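Local atomic coordinates of SusD homolog (Bacteroides thetaiotaomicron, PDB entry 4MRU), a protein that probably binds mucin O-glycans at the cell surface, as a SusD-like outer-membrane lipoprotein of a gut bacterium. Residues V86-V97 with A110-V121. Residues are numbered along the deposited sequence; the frame is centred on the assembly and turned at random.
Sequences VISETYPKYYAV and AKLLRVTIMQRV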
loop_
_atom_site.group_PDB
_atom_site.type_symbol
_atom_site.label_atom_id
_atom_site.label_comp_id
_atom_site.label_asym_id
_atom_site.label_seq_id
_atom_site.Cartn_x
_atom_site.Cartn_y
_atom_site.Cartn_z
ATOM N N VAL A 86 7.837 0.256 13.895
ATOM C CA VAL A 86 8.376 -0.473 12.753
ATOM C C VAL A 86 9.902 -0.513 12.797
ATOM O O VAL A 86 10.482 -1.563 12.678
ATOM C CB VAL A 86 7.912 0.104 11.405
ATOM C CG1 VAL A 86 8.517 -0.675 10.273
ATOM C CG2 VAL A 86 6.403 -0.016 11.283
ATOM N N ILE A 87 10.534 0.643 12.988
ATOM C CA ILE A 87 11.972 0.719 12.999
ATOM C C ILE A 87 12.555 -0.003 14.214
ATOM O O ILE A 87 13.470 -0.793 14.041
ATOM C CB ILE A 87 12.438 2.194 12.932
ATOM C CG1 ILE A 87 12.145 2.743 11.535
ATOM C CG2 ILE A 87 13.915 2.298 13.267
ATOM C CD1 ILE A 87 12.290 4.246 11.374
ATOM N N SER A 88 12.017 0.207 15.419
ATOM C CA SER A 88 12.625 -0.378 16.609
ATOM C C SER A 88 12.432 -1.890 16.648
ATOM O O SER A 88 13.192 -2.601 17.314
ATOM C CB SER A 88 12.050 0.254 17.864
ATOM O OG SER A 88 10.703 -0.102 18.005
ATOM N N GLU A 89 11.414 -2.388 15.961
ATOM C CA GLU A 89 11.213 -3.847 15.914
ATOM C C GLU A 89 11.996 -4.513 14.792
ATOM O O GLU A 89 12.335 -5.692 14.896
ATOM C CB GLU A 89 9.756 -4.163 15.784
ATOM C CG GLU A 89 8.987 -3.829 17.051
ATOM C CD GLU A 89 7.496 -4.109 16.963
ATOM O OE1 GLU A 89 7.100 -4.994 16.184
ATOM O OE2 GLU A 89 6.721 -3.443 17.702
ATOM N N THR A 90 12.251 -3.778 13.716
ATOM C CA THR A 90 12.942 -4.348 12.570
ATOM C C THR A 90 14.412 -4.605 12.894
ATOM O O THR A 90 14.931 -5.705 12.639
ATOM C CB THR A 90 12.822 -3.469 11.303
ATOM O OG1 THR A 90 11.451 -3.429 10.881
ATOM C CG2 THR A 90 13.636 -4.039 10.187
ATOM N N TYR A 91 15.093 -3.611 13.453
ATOM C CA TYR A 91 16.542 -3.661 13.438
ATOM C C TYR A 91 17.143 -4.692 14.387
ATOM O O TYR A 91 18.156 -5.290 14.040
ATOM C CB TYR A 91 17.142 -2.271 13.689
ATOM C CG TYR A 91 17.173 -1.532 12.373
ATOM C CD1 TYR A 91 18.173 -1.787 11.441
ATOM C CD2 TYR A 91 16.149 -0.677 12.019
ATOM C CE1 TYR A 91 18.162 -1.178 10.216
ATOM C CE2 TYR A 91 16.120 -0.056 10.783
ATOM C CZ TYR A 91 17.132 -0.303 9.881
ATOM O OH TYR A 91 17.114 0.318 8.647
ATOM N N PRO A 92 16.539 -4.933 15.551
ATOM C CA PRO A 92 17.088 -6.066 16.331
ATOM C C PRO A 92 16.968 -7.437 15.602
ATOM O O PRO A 92 17.843 -8.303 15.733
ATOM C CB PRO A 92 16.255 -6.035 17.633
ATOM C CG PRO A 92 15.669 -4.642 17.687
ATOM C CD PRO A 92 15.417 -4.281 16.246
ATOM N N LYS A 93 15.929 -7.619 14.800
ATOM C CA LYS A 93 15.785 -8.897 14.077
ATOM C C LYS A 93 16.774 -8.958 12.917
ATOM O O LYS A 93 17.453 -9.979 12.721
ATOM C CB LYS A 93 14.363 -9.083 13.594
ATOM C CG LYS A 93 13.315 -9.156 14.698
ATOM C CD LYS A 93 11.929 -9.164 14.052
ATOM C CE LYS A 93 10.797 -9.249 15.078
ATOM N NZ LYS A 93 10.933 -8.181 16.090
ATOM N N TYR A 94 16.876 -7.855 12.179
ATOM C CA TYR A 94 17.818 -7.738 11.062
ATOM C C TYR A 94 19.241 -7.989 11.532
ATOM O O TYR A 94 19.964 -8.805 10.946
ATOM C CB TYR A 94 17.726 -6.355 10.389
ATOM C CG TYR A 94 18.642 -6.226 9.167
ATOM C CD1 TYR A 94 18.356 -6.927 8.010
ATOM C CD2 TYR A 94 19.778 -5.432 9.185
ATOM C CE1 TYR A 94 19.173 -6.842 6.894
ATOM C CE2 TYR A 94 20.614 -5.334 8.054
ATOM C CZ TYR A 94 20.303 -6.073 6.921
ATOM O OH TYR A 94 21.065 -6.068 5.781
ATOM N N TYR A 95 19.642 -7.337 12.620
ATOM C CA TYR A 95 21.008 -7.499 13.110
ATOM C C TYR A 95 21.266 -8.862 13.745
ATOM O O TYR A 95 22.407 -9.327 13.730
ATOM C CB TYR A 95 21.377 -6.346 14.069
ATOM C CG TYR A 95 21.685 -5.018 13.311
ATOM C CD1 TYR A 95 22.568 -4.999 12.222
ATOM C CD2 TYR A 95 21.130 -3.782 13.712
ATOM C CE1 TYR A 95 22.857 -3.820 11.534
ATOM C CE2 TYR A 95 21.425 -2.598 13.030
ATOM C CZ TYR A 95 22.281 -2.627 11.940
ATOM O OH TYR A 95 22.596 -1.485 11.255
ATOM N N ALA A 96 20.233 -9.539 14.257
ATOM C CA ALA A 96 20.390 -10.902 14.760
ATOM C C ALA A 96 20.798 -11.835 13.622
ATOM O O ALA A 96 21.702 -12.674 13.769
ATOM C CB ALA A 96 19.113 -11.404 15.441
ATOM N N VAL A 97 20.165 -11.674 12.471
ATOM C CA VAL A 97 20.537 -12.487 11.331
ATOM C C VAL A 97 21.969 -12.251 10.952
ATOM O O VAL A 97 22.733 -13.230 10.722
ATOM C CB VAL A 97 19.649 -12.209 10.092
ATOM C CG1 VAL A 97 20.093 -13.057 8.913
ATOM C CG2 VAL A 97 18.189 -12.472 10.405
ATOM N N ALA A 110 17.262 -11.571 4.555
ATOM C CA ALA A 110 17.151 -10.528 5.544
ATOM C C ALA A 110 17.179 -9.155 4.899
ATOM O O ALA A 110 16.382 -8.286 5.228
ATOM C CB ALA A 110 18.281 -10.649 6.558
ATOM N N LYS A 111 18.121 -8.957 3.989
ATOM C CA LYS A 111 18.242 -7.725 3.241
ATOM C C LYS A 111 16.958 -7.395 2.464
ATOM O O LYS A 111 16.478 -6.288 2.473
ATOM C CB LYS A 111 19.485 -7.858 2.319
ATOM C CG LYS A 111 19.858 -6.631 1.515
ATOM C CD LYS A 111 21.228 -6.803 0.787
ATOM C CE LYS A 111 22.398 -6.860 1.731
ATOM N NZ LYS A 111 23.657 -7.094 0.984
ATOM N N LEU A 112 16.415 -8.378 1.769
ATOM C CA LEU A 112 15.219 -8.200 0.967
ATOM C C LEU A 112 14.029 -7.850 1.845
ATOM O O LEU A 112 13.236 -7.005 1.474
ATOM C CB LEU A 112 14.927 -9.486 0.159
ATOM C CG LEU A 112 13.603 -9.626 -0.563
ATOM C CD1 LEU A 112 13.464 -8.468 -1.547
ATOM C CD2 LEU A 112 13.504 -10.967 -1.284
ATOM N N LEU A 113 13.935 -8.465 3.026
ATOM C CA LEU A 113 12.832 -8.180 3.909
ATOM C C LEU A 113 12.975 -6.784 4.497
ATOM O O LEU A 113 11.984 -6.067 4.616
ATOM C CB LEU A 113 12.745 -9.210 5.007
ATOM C CG LEU A 113 12.269 -10.565 4.508
ATOM C CD1 LEU A 113 12.515 -11.581 5.585
ATOM C CD2 LEU A 113 10.792 -10.551 4.093
ATOM N N ARG A 114 14.192 -6.369 4.822
ATOM C CA ARG A 114 14.378 -5.018 5.323
ATOM C C ARG A 114 13.950 -3.970 4.274
ATOM O O ARG A 114 13.284 -2.986 4.601
ATOM C CB ARG A 114 15.800 -4.809 5.754
ATOM C CG ARG A 114 16.127 -3.348 6.029
ATOM C CD ARG A 114 17.448 -3.300 6.760
ATOM N NE ARG A 114 17.987 -1.950 6.863
ATOM C CZ ARG A 114 18.872 -1.414 6.041
ATOM N NH1 ARG A 114 19.347 -2.066 4.970
ATOM N NH2 ARG A 114 19.301 -0.191 6.300
ATOM N N VAL A 115 14.347 -4.161 3.026
ATOM C CA VAL A 115 13.914 -3.266 1.995
ATOM C C VAL A 115 12.382 -3.271 1.921
ATOM O O VAL A 115 11.751 -2.230 1.813
ATOM C CB VAL A 115 14.495 -3.645 0.621
ATOM C CG1 VAL A 115 13.815 -2.860 -0.475
ATOM C CG2 VAL A 115 16.009 -3.427 0.593
ATOM N N THR A 116 11.778 -4.447 1.922
ATOM C CA THR A 116 10.334 -4.537 1.781
ATOM C C THR A 116 9.603 -3.771 2.913
ATOM O O THR A 116 8.641 -3.075 2.671
ATOM C CB THR A 116 9.908 -6.025 1.740
ATOM O OG1 THR A 116 10.608 -6.691 0.684
ATOM C CG2 THR A 116 8.404 -6.173 1.552
ATOM N N ILE A 117 10.057 -3.929 4.152
ATOM C CA ILE A 117 9.476 -3.239 5.296
ATOM C C ILE A 117 9.620 -1.729 5.140
ATOM O O ILE A 117 8.675 -0.959 5.305
ATOM C CB ILE A 117 10.195 -3.647 6.601
ATOM C CG1 ILE A 117 9.884 -5.084 6.931
ATOM C CG2 ILE A 117 9.760 -2.753 7.758
ATOM C CD1 ILE A 117 10.854 -5.736 7.910
HETATM N N MSE A 118 10.839 -1.317 4.814
HETATM C CA MSE A 118 11.168 0.089 4.881
HETATM C C MSE A 118 10.784 0.877 3.634
HETATM O O MSE A 118 10.706 2.115 3.693
HETATM C CB MSE A 118 12.665 0.232 5.102
HETATM C CG MSE A 118 13.106 -0.303 6.465
HETATM SE SE MSE A 118 12.201 0.672 7.943
HETATM C CE MSE A 118 12.552 -0.588 9.430
ATOM N N GLN A 119 10.556 0.212 2.507
ATOM C CA GLN A 119 9.998 0.912 1.337
ATOM C C GLN A 119 8.688 1.618 1.728
ATOM O O GLN A 119 8.423 2.774 1.344
ATOM C CB GLN A 119 9.794 -0.048 0.150
ATOM C CG GLN A 119 9.044 0.523 -1.067
ATOM C CD GLN A 119 7.601 0.066 -1.069
ATOM O OE1 GLN A 119 7.311 -1.087 -1.372
ATOM N NE2 GLN A 119 6.689 0.949 -0.692
ATOM N N ARG A 120 7.887 0.952 2.536
ATOM C CA ARG A 120 6.613 1.492 2.975
ATOM C C ARG A 120 6.858 2.696 3.893
ATOM O O ARG A 120 6.193 3.730 3.786
ATOM C CB ARG A 120 5.791 0.445 3.696
ATOM C CG ARG A 120 5.157 -0.615 2.802
ATOM C CD ARG A 120 4.970 -1.927 3.509
ATOM N NE ARG A 120 4.317 -1.772 4.823
ATOM C CZ ARG A 120 3.000 -1.682 4.992
ATOM N NH1 ARG A 120 2.172 -1.670 3.943
ATOM N NH2 ARG A 120 2.520 -1.531 6.193
ATOM N N VAL A 121 7.806 2.564 4.802
ATOM C CA VAL A 121 8.053 3.621 5.771
ATOM C C VAL A 121 8.575 4.898 5.116
ATOM O O VAL A 121 8.109 5.979 5.424
ATOM C CB VAL A 121 9.031 3.143 6.871
ATOM C CG1 VAL A 121 9.299 4.225 7.890
ATOM C CG2 VAL A 121 8.445 1.899 7.562
#
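R114 crosses from segment 110-121 to Y94 and Y91 of segment 86-97. R114 CB lies 4.0 Å from Y94 CD1. CG stands anti to the backbone N (chi1 169°) and the chain stays extended to NE, which carries R114 CD over the middle of the Y94 ring, a CH-pi contact 3.7 Å from the centroid. R114 NE then gives a fairly straight hydrogen bond to Y91 OH (3.0 Å), and NH2 gives a second, more bent one to the same oxygen. The hydroxyl lies close to the guanidinium plane, gripped side-on. NH1 and E162 of helix 152-173 form a salt bridge. The two segments are neighbouring antiparallel helices, their axes 10.3 Å apart, in the TPR-like helical part of the SusD fold. A phenylalanine in place of Y91 would probably leave NE of R114 without its acceptor and cost NH2 one of its bonds, with the salt bridge to E162 still holding the other side. Farther along, selenomethionine M118 is a knob among V86, I87, T90 and Y91. M118 CE presses on T90 CB at 3.4 Å, a tight fit. V86 CG1 packs against I117 CG2 (3.5 Å) and V121 CG2. At the other end, V97 CG1 touches A110 CB at 3.8 Å.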